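Local coordinates for protein alpha-L-arabinosidase (Xanthomonas axonopodis pv. citri, PDB 6D25) that probably releases L-arabinofuranosyl side groups from arabinoxylans, including internally di-substituted ones, as a trimeric GH51 glycoside hydrolase, at residues M210-A216 against H247-M252; F219-Q223 against E255-M260; K316-V322 against E364-N370. All coordinates share one frame; numbering follows the deposited sequence.

Contact 1. Residues M210-A216 against H247-M252; sequences MRVEYAA and HWTEVM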
# COMPACT_ATOMS: atom_id res chain seq x y z
N MET A 210 -6.01 -4.98 9.76
CA MET A 210 -5.96 -5.78 8.54
C MET A 210 -6.64 -7.13 8.74
O MET A 210 -6.38 -7.80 9.75
CB MET A 210 -4.52 -5.99 8.11
CG MET A 210 -3.76 -4.72 7.83
SD MET A 210 -2.12 -5.11 7.13
CE MET A 210 -1.32 -3.51 7.17
N ARG A 211 -7.42 -7.56 7.78
CA ARG A 211 -7.74 -8.98 7.63
C ARG A 211 -6.46 -9.76 7.31
O ARG A 211 -5.56 -9.22 6.63
CB ARG A 211 -8.64 -9.26 6.43
CG ARG A 211 -9.93 -8.50 6.32
CD ARG A 211 -10.68 -8.92 5.05
NE ARG A 211 -10.03 -8.64 3.78
CZ ARG A 211 -9.87 -9.52 2.78
NH1 ARG A 211 -10.36 -10.75 2.84
NH2 ARG A 211 -9.20 -9.17 1.70
N VAL A 212 -6.38 -11.01 7.76
CA VAL A 212 -5.15 -11.78 7.53
C VAL A 212 -4.88 -11.94 6.03
O VAL A 212 -3.71 -11.91 5.66
CB VAL A 212 -5.18 -13.15 8.23
CG1 VAL A 212 -6.27 -14.06 7.72
CG2 VAL A 212 -3.82 -13.79 8.18
N GLU A 213 -5.90 -12.06 5.21
CA GLU A 213 -5.68 -12.23 3.75
C GLU A 213 -4.90 -11.03 3.19
O GLU A 213 -3.96 -11.20 2.35
CB GLU A 213 -6.99 -12.42 3.01
CG GLU A 213 -7.74 -13.71 3.34
CD GLU A 213 -8.53 -13.77 4.65
OE1 GLU A 213 -8.61 -12.74 5.39
OE2 GLU A 213 -9.05 -14.88 4.97
N TYR A 214 -5.18 -9.85 3.70
CA TYR A 214 -4.50 -8.62 3.27
C TYR A 214 -3.12 -8.53 3.92
O TYR A 214 -2.13 -8.23 3.25
CB TYR A 214 -5.37 -7.39 3.61
CG TYR A 214 -4.79 -6.06 3.22
CD1 TYR A 214 -4.39 -5.81 1.91
CD2 TYR A 214 -4.68 -5.05 4.13
CE1 TYR A 214 -3.83 -4.58 1.54
CE2 TYR A 214 -4.17 -3.80 3.78
CZ TYR A 214 -3.75 -3.57 2.47
OH TYR A 214 -3.28 -2.34 2.11
N ALA A 215 -3.03 -8.83 5.20
CA ALA A 215 -1.77 -8.81 5.92
C ALA A 215 -0.75 -9.76 5.28
O ALA A 215 0.43 -9.46 5.30
CB ALA A 215 -1.97 -9.16 7.37
N ALA A 216 -1.20 -10.92 4.79
CA ALA A 216 -0.27 -11.88 4.20
C ALA A 216 0.34 -11.27 2.92
O ALA A 216 1.56 -11.39 2.69
CB ALA A 216 -0.98 -13.19 3.91
N HIS A 247 -7.48 -18.76 12.53
CA HIS A 247 -7.61 -18.42 11.12
C HIS A 247 -6.40 -17.57 10.67
O HIS A 247 -5.91 -17.75 9.56
CB HIS A 247 -8.94 -17.72 10.85
CG HIS A 247 -9.10 -17.33 9.42
ND1 HIS A 247 -9.27 -18.25 8.41
CD2 HIS A 247 -9.08 -16.11 8.83
CE1 HIS A 247 -9.44 -17.58 7.26
NE2 HIS A 247 -9.32 -16.27 7.49
N TRP A 248 -5.93 -16.69 11.51
CA TRP A 248 -4.78 -15.86 11.18
C TRP A 248 -3.54 -16.74 10.92
O TRP A 248 -2.86 -16.61 9.88
CB TRP A 248 -4.51 -14.87 12.31
CG TRP A 248 -3.46 -13.86 11.94
CD1 TRP A 248 -2.11 -14.05 11.82
CD2 TRP A 248 -3.72 -12.52 11.50
NE1 TRP A 248 -1.52 -12.89 11.39
CE2 TRP A 248 -2.48 -11.95 11.18
CE3 TRP A 248 -4.88 -11.76 11.35
CZ2 TRP A 248 -2.37 -10.63 10.73
CZ3 TRP A 248 -4.78 -10.47 10.89
CH2 TRP A 248 -3.53 -9.91 10.61
N THR A 249 -3.27 -17.67 11.84
CA THR A 249 -2.13 -18.56 11.66
C THR A 249 -2.27 -19.39 10.38
O THR A 249 -1.31 -19.55 9.65
CB THR A 249 -2.00 -19.51 12.86
OG1 THR A 249 -1.92 -18.71 14.02
CG2 THR A 249 -0.78 -20.41 12.78
N GLU A 250 -3.44 -19.95 10.14
CA GLU A 250 -3.71 -20.77 8.98
C GLU A 250 -3.35 -19.98 7.70
O GLU A 250 -2.66 -20.51 6.81
CB GLU A 250 -5.18 -21.20 8.99
CG GLU A 250 -5.62 -21.86 7.73
CD GLU A 250 -5.23 -23.32 7.61
OE1 GLU A 250 -5.05 -23.98 8.65
OE2 GLU A 250 -5.13 -23.79 6.45
N VAL A 251 -3.86 -18.75 7.56
CA VAL A 251 -3.66 -18.03 6.32
C VAL A 251 -2.21 -17.56 6.23
O VAL A 251 -1.63 -17.65 5.15
CB VAL A 251 -4.65 -16.86 6.18
CG1 VAL A 251 -4.33 -16.00 4.97
CG2 VAL A 251 -6.07 -17.41 6.09
N MET A 252 -1.63 -17.02 7.29
CA MET A 252 -0.27 -16.53 7.18
C MET A 252 0.66 -17.69 6.78
O MET A 252 1.57 -17.50 5.95
CB MET A 252 0.28 -15.93 8.48
CG MET A 252 -0.31 -14.63 8.84
SD MET A 252 0.04 -13.24 7.67
CE MET A 252 1.77 -13.48 7.36

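Contact 2. Residues F219-Q223 against E255-M260; sequences FRRYQ and EASKFM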
# COMPACT_ATOMS: atom_id res chain seq x y z
N PHE A 219 2.75 -8.47 4.07
CA PHE A 219 3.97 -9.09 4.61
C PHE A 219 4.86 -9.59 3.46
O PHE A 219 6.05 -9.29 3.44
CB PHE A 219 3.65 -10.23 5.60
CG PHE A 219 4.89 -11.02 5.92
CD1 PHE A 219 5.90 -10.50 6.71
CD2 PHE A 219 5.10 -12.25 5.32
CE1 PHE A 219 7.08 -11.20 6.92
CE2 PHE A 219 6.28 -12.97 5.54
CZ PHE A 219 7.27 -12.41 6.31
N ARG A 220 4.29 -10.36 2.55
CA ARG A 220 5.07 -10.89 1.42
C ARG A 220 5.80 -9.76 0.68
O ARG A 220 6.98 -9.91 0.29
CB ARG A 220 4.16 -11.68 0.48
CG ARG A 220 3.81 -13.06 1.04
CD ARG A 220 2.74 -13.75 0.27
NE ARG A 220 3.09 -13.97 -1.13
CZ ARG A 220 2.55 -14.87 -1.91
NH1 ARG A 220 1.56 -15.65 -1.44
NH2 ARG A 220 2.92 -14.88 -3.19
N ARG A 221 5.11 -8.64 0.44
CA ARG A 221 5.67 -7.51 -0.27
C ARG A 221 6.75 -6.84 0.58
O ARG A 221 7.89 -6.63 0.09
CB ARG A 221 4.59 -6.49 -0.62
CG ARG A 221 5.07 -5.21 -1.28
CD ARG A 221 3.88 -4.35 -1.58
NE ARG A 221 4.19 -3.15 -2.33
CZ ARG A 221 3.30 -2.24 -2.70
NH1 ARG A 221 2.03 -2.32 -2.28
NH2 ARG A 221 3.71 -1.24 -3.47
N TYR A 222 6.45 -6.46 1.81
CA TYR A 222 7.39 -5.66 2.58
C TYR A 222 8.65 -6.48 2.94
O TYR A 222 9.78 -5.91 2.96
CB TYR A 222 6.75 -5.11 3.85
CG TYR A 222 5.94 -3.85 3.67
CD1 TYR A 222 4.79 -3.85 2.90
CD2 TYR A 222 6.37 -2.63 4.19
CE1 TYR A 222 4.06 -2.69 2.70
CE2 TYR A 222 5.65 -1.47 4.00
CZ TYR A 222 4.49 -1.50 3.25
OH TYR A 222 3.75 -0.34 3.04
N GLN A 223 8.50 -7.77 3.19
CA GLN A 223 9.66 -8.58 3.57
C GLN A 223 10.65 -8.66 2.40
O GLN A 223 11.85 -8.79 2.63
CB GLN A 223 9.30 -9.98 4.09
CG GLN A 223 8.75 -10.93 3.04
CD GLN A 223 9.79 -11.57 2.15
OE1 GLN A 223 10.90 -11.85 2.63
NE2 GLN A 223 9.45 -11.81 0.89
N GLU A 255 -0.08 -18.92 3.11
CA GLU A 255 0.23 -17.96 2.08
C GLU A 255 1.70 -17.54 2.12
O GLU A 255 2.20 -17.10 1.08
CB GLU A 255 -0.63 -16.68 2.17
CG GLU A 255 -2.08 -16.93 1.90
CD GLU A 255 -2.37 -17.54 0.52
OE1 GLU A 255 -1.73 -17.19 -0.43
OE2 GLU A 255 -3.29 -18.35 0.43
N ALA A 256 2.38 -17.61 3.24
CA ALA A 256 3.67 -16.91 3.36
C ALA A 256 4.74 -17.71 4.12
O ALA A 256 5.82 -17.11 4.39
CB ALA A 256 3.46 -15.56 4.03
N SER A 257 4.52 -18.98 4.49
CA SER A 257 5.50 -19.68 5.33
C SER A 257 6.90 -19.70 4.71
O SER A 257 7.91 -19.69 5.45
CB SER A 257 5.06 -21.10 5.67
OG SER A 257 4.96 -21.87 4.49
N LYS A 258 7.01 -19.70 3.39
CA LYS A 258 8.35 -19.77 2.74
C LYS A 258 9.11 -18.45 2.88
O LYS A 258 10.28 -18.45 2.62
CB LYS A 258 8.23 -20.15 1.27
CG LYS A 258 7.84 -21.63 1.18
CD LYS A 258 7.49 -22.14 -0.17
CE LYS A 258 6.65 -23.40 -0.07
NZ LYS A 258 6.34 -23.92 -1.42
N PHE A 259 8.45 -17.36 3.31
CA PHE A 259 9.12 -16.07 3.37
C PHE A 259 9.40 -15.61 4.79
O PHE A 259 9.76 -14.44 4.98
CB PHE A 259 8.29 -15.01 2.65
CG PHE A 259 8.07 -15.32 1.20
CD1 PHE A 259 9.14 -15.26 0.31
CD2 PHE A 259 6.84 -15.77 0.76
CE1 PHE A 259 8.95 -15.59 -1.03
CE2 PHE A 259 6.65 -16.06 -0.59
CZ PHE A 259 7.71 -15.99 -1.47
N MET A 260 9.22 -16.47 5.80
CA MET A 260 9.41 -16.04 7.17
C MET A 260 10.36 -17.00 7.87
O MET A 260 10.44 -18.16 7.53
CB MET A 260 8.06 -15.98 7.91
CG MET A 260 7.28 -17.27 7.85
SD MET A 260 5.74 -17.24 8.79
CE MET A 260 4.59 -16.53 7.61
O HOH W 1 12.21 -14.40 3.43

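Contact 3. Residues K316-V322 against E364-N370; sequences KKVALVV and ERVRMAN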
# COMPACT_ATOMS: atom_id res chain seq x y z
N LYS A 316 9.37 -27.63 10.86
CA LYS A 316 9.53 -26.65 11.91
C LYS A 316 10.66 -25.66 11.59
O LYS A 316 11.35 -25.17 12.51
CB LYS A 316 9.73 -27.28 13.28
CG LYS A 316 8.75 -28.38 13.65
CD LYS A 316 8.86 -28.77 15.12
CE LYS A 316 8.08 -30.03 15.43
NZ LYS A 316 8.81 -31.20 14.88
N LYS A 317 10.79 -25.28 10.34
CA LYS A 317 11.75 -24.26 10.00
C LYS A 317 11.32 -22.89 10.55
O LYS A 317 12.18 -22.08 10.90
CB LYS A 317 11.95 -24.16 8.48
CG LYS A 317 12.37 -25.46 7.82
CD LYS A 317 13.56 -25.39 6.86
CE LYS A 317 14.09 -26.79 6.59
NZ LYS A 317 13.13 -27.54 5.73
N VAL A 318 10.03 -22.63 10.60
CA VAL A 318 9.53 -21.35 11.10
C VAL A 318 9.35 -21.44 12.61
O VAL A 318 8.54 -22.26 13.10
CB VAL A 318 8.21 -20.96 10.42
CG1 VAL A 318 7.67 -19.64 10.94
CG2 VAL A 318 8.32 -20.96 8.89
N ALA A 319 10.05 -20.59 13.35
CA ALA A 319 9.86 -20.50 14.80
C ALA A 319 8.49 -19.89 15.11
O ALA A 319 8.06 -18.93 14.45
CB ALA A 319 10.94 -19.65 15.42
N LEU A 320 7.87 -20.37 16.18
CA LEU A 320 6.80 -19.63 16.80
C LEU A 320 7.44 -18.72 17.84
O LEU A 320 8.26 -19.14 18.67
CB LEU A 320 5.79 -20.60 17.43
CG LEU A 320 4.54 -20.00 18.06
CD1 LEU A 320 3.77 -19.12 17.08
CD2 LEU A 320 3.67 -21.14 18.52
N VAL A 321 7.13 -17.43 17.71
CA VAL A 321 7.78 -16.37 18.44
C VAL A 321 6.71 -15.73 19.35
O VAL A 321 5.79 -15.09 18.84
CB VAL A 321 8.38 -15.35 17.47
CG1 VAL A 321 8.96 -14.15 18.18
CG2 VAL A 321 9.44 -16.00 16.57
N VAL A 322 6.80 -15.93 20.66
CA VAL A 322 5.76 -15.39 21.51
C VAL A 322 6.21 -13.99 21.89
O VAL A 322 6.76 -13.82 22.98
CB VAL A 322 5.53 -16.27 22.75
CG1 VAL A 322 4.38 -15.74 23.63
CG2 VAL A 322 5.23 -17.69 22.35
N GLU A 364 10.90 -27.28 20.55
CA GLU A 364 11.25 -27.49 19.12
C GLU A 364 10.62 -26.40 18.23
O GLU A 364 11.24 -26.00 17.23
CB GLU A 364 10.91 -28.88 18.57
CG GLU A 364 9.62 -29.46 19.09
CD GLU A 364 9.71 -29.95 20.54
OE1 GLU A 364 8.99 -29.33 21.44
OE2 GLU A 364 10.56 -30.91 20.79
N ARG A 365 9.46 -25.90 18.61
CA ARG A 365 8.76 -24.92 17.76
C ARG A 365 8.89 -23.51 18.34
O ARG A 365 9.11 -22.56 17.60
CB ARG A 365 7.29 -25.32 17.62
CG ARG A 365 6.45 -24.31 16.85
CD ARG A 365 6.75 -24.16 15.36
NE ARG A 365 6.23 -25.28 14.59
CZ ARG A 365 6.30 -25.35 13.26
NH1 ARG A 365 6.88 -24.36 12.59
NH2 ARG A 365 5.77 -26.40 12.62
N VAL A 366 8.68 -23.37 19.66
CA VAL A 366 8.74 -22.07 20.29
C VAL A 366 10.20 -21.76 20.63
O VAL A 366 10.77 -22.38 21.57
CB VAL A 366 7.86 -21.99 21.54
CG1 VAL A 366 7.92 -20.60 22.16
CG2 VAL A 366 6.41 -22.36 21.23
N ARG A 367 10.79 -20.85 19.87
CA ARG A 367 12.24 -20.64 19.97
C ARG A 367 12.57 -19.18 20.29
O ARG A 367 13.76 -18.85 20.42
CB ARG A 367 12.92 -21.07 18.66
CG ARG A 367 12.69 -22.54 18.34
CD ARG A 367 13.57 -23.14 17.28
NE ARG A 367 13.42 -22.59 15.97
CZ ARG A 367 12.76 -23.16 14.95
NH1 ARG A 367 12.87 -22.58 13.77
NH2 ARG A 367 12.03 -24.25 15.11
N MET A 368 11.56 -18.34 20.47
CA MET A 368 11.74 -16.96 20.94
C MET A 368 10.48 -16.55 21.72
O MET A 368 9.38 -16.96 21.38
CB MET A 368 11.90 -15.98 19.77
CG MET A 368 13.07 -16.30 18.84
SD MET A 368 13.19 -15.09 17.47
CE MET A 368 13.67 -13.64 18.43
N ALA A 369 10.67 -15.72 22.72
CA ALA A 369 9.58 -15.08 23.46
C ALA A 369 10.09 -13.78 24.06
O ALA A 369 11.28 -13.62 24.30
CB ALA A 369 9.02 -16.00 24.54
N ASN A 370 9.18 -12.84 24.21
CA ASN A 370 9.50 -11.52 24.76
C ASN A 370 8.38 -11.09 25.71
O ASN A 370 7.22 -10.90 25.30
CB ASN A 370 9.71 -10.45 23.69
CG ASN A 370 10.77 -10.80 22.67
OD1 ASN A 370 10.50 -11.61 21.78
ND2 ASN A 370 11.95 -10.21 22.78

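Contact 1. Residues M210-A216 against H247-M252
The indole of Trp248 carries Val212 on one face and the carbonyl of Met210 at its edge. Val212 CG2 stands over the five-membered ring, 3.6 Å from its centroid and 14° off the normal, a CH-pi contact. Met210 O lies near the ring plane, 3.3 Å from Trp248 CZ3. The imidazole of His247 has Val251 CG2 over one face and Glu213 OE2 at its edge. His247 NE2 donates to Glu213 OE2 at 2.9 Å, on the syn side but tilted out of the carboxylate plane. The N-H...O angle is 150°, and the carboxylate and imidazole planes are 40° apart. Val212 is a knob set among His247, Trp248, Val251 and Met252. Its CG1, held between backbone N and carbonyl carbon, meets Val251 CB at 3.6 Å. Bends at chi2 and chi3 lay Met252 SD 3.7 Å from Ala216 CA. Segments 212-216 and 247-252 run in the same general direction but inclined, their axes 9.1 Å apart at closest approach. Trp248 NE1 donates to Pro239 O, while Arg211 reaches Asp217 of the second subunit. Mainly apolar packing is bordered by a His-carboxylate bond. The carboxylate probably holds the NE2-H tautomer of His247 and raises the ring pKa somewhat.

Contact 2. Residues F219-Q223 against E255-M260
Arg220 reaches from helix 212-224 across to Glu255, Ala256 and Phe259. Beyond CB, its CG sits 3.9 Å from Ala256 CB and also faces Phe259 CD2. CD passes the carbonyl of Glu255. A bend at chi3 (60°) then turns the guanidinium, so that Phe259 CE2 lies over one of its faces. The two planes are tilted by 31°. NE donates to Asn209 O of the third subunit. At the tip, NH1 comes to 3.0 Å from Glu255 O. It also forms a long salt bridge of 3.8 Å to Glu255 OE1, with guanidinium and carboxylate nearly coplanar.

The Phe219 ring turns its edge to Phe259 O and Ala256 CB. Phe219 CZ lies 3.5 Å from Phe259 O, and Ala256 CB meets the same ring near its plane at CD2. Gln223 CG covers one face of this ring. Gln223 CG lies between backbone N and carbonyl carbon (chi1 69°), and a second bend brings NE2 to 3.5 Å from Phe259 CD1. NE2 also donates to Arg220 O at 3.2 Å, on a lone pair, which fixes the rotation of the amide. A water donates to both Gln223 OE1 and Phe259 O and links the two segments.

These residues join helix 212-224 to the C-terminal part of helix 246-256 and the turn that leads into barrel strand 262-269. The apolar side rests on Phe219, Ala256 and Met260. The long bridge to Glu255 probably offsets the charge of Arg220 in part, and its hydrogen bond through NE to Asn209 of the third subunit places this corner at the trimer interface.

Contact 3. Residues K316-V322 against E364-N370
Lys316 O is gripped by two nitrogens of Arg367. NH2 makes the stronger bond, 2.8 Å to Lys316 O, with an N-H...O angle of 155° and in the guanidinium plane. NH1 adds a weak bond to the same oxygen and another weak one to Lys317 O. Arg367 NH2 also donates to Glu364 O of its own segment, so the loops before both strands are held by one flat group. Ala319 CA lies over a face of that group.

Arg365 holds the same loop from another position. Its NH1 donates to Val318 O at 2.7 Å, and Lys316 CA packs over one face of the guanidinium. Bends at chi2 (68°) and chi3 (76°) fold the chain back to this place. Asp310 and Asp313 form salt bridges with Arg365, which probably offset its buried charge.

The strands are the seventh and eighth of the parallel (beta/alpha)8 barrel, joined through helix 346-361 in a beta-alpha-beta crossover. Leu320 N donates to Arg365 O at 2.9 Å, and Arg367 N donates to Leu320 O at 3.3 Å. Between Leu320 and Val321 the register slips by one residue, a beta bulge with Arg367 as the extra residue on strand 366-371. Pairing resumes with Val322 N to Met368 O at 2.9 Å and Asn370 N to Val322 O. Met368 N has no partner in the model.

Leu320, Val322, Val366 and Ala369 share one face of the sheet, and Val366 there touches Ile302 of helix 285-312. On the inner face, Val321 and Met368 lie side by side, with Val321 CG1 3.8 Å from Met368 CB. Both reach Tyr151 of strand 149-154, across the barrel. Asn370 ND2 donates to Gln51 O and Asn93 OD1, where the eighth strand meets the start of the barrel.

Overall arrangement
Contacts 1 and 2 are two levels of one helix pair, 212-224 against 246-256, with centres 11 Å apart. Met252 CE and Phe219 CD2, 4.1 Å apart, carry the packing from one to the other. Contact 3 belongs to the barrel wall. It lies about 16 Å from contact 2, centre to centre, and about 18 Å from contact 1. Contact 2 touches it, with Met260 SD 3.8 Å from Val318 CG1. Contacts 1 and 2 border neighbouring subunits of the trimer, whereas no other chain touches contact 3. In GH51 enzymes the catalytic glutamates sit at the C-terminal ends of the fourth and seventh strands, so strand 319-325 of contact 3 probably leads into the active site.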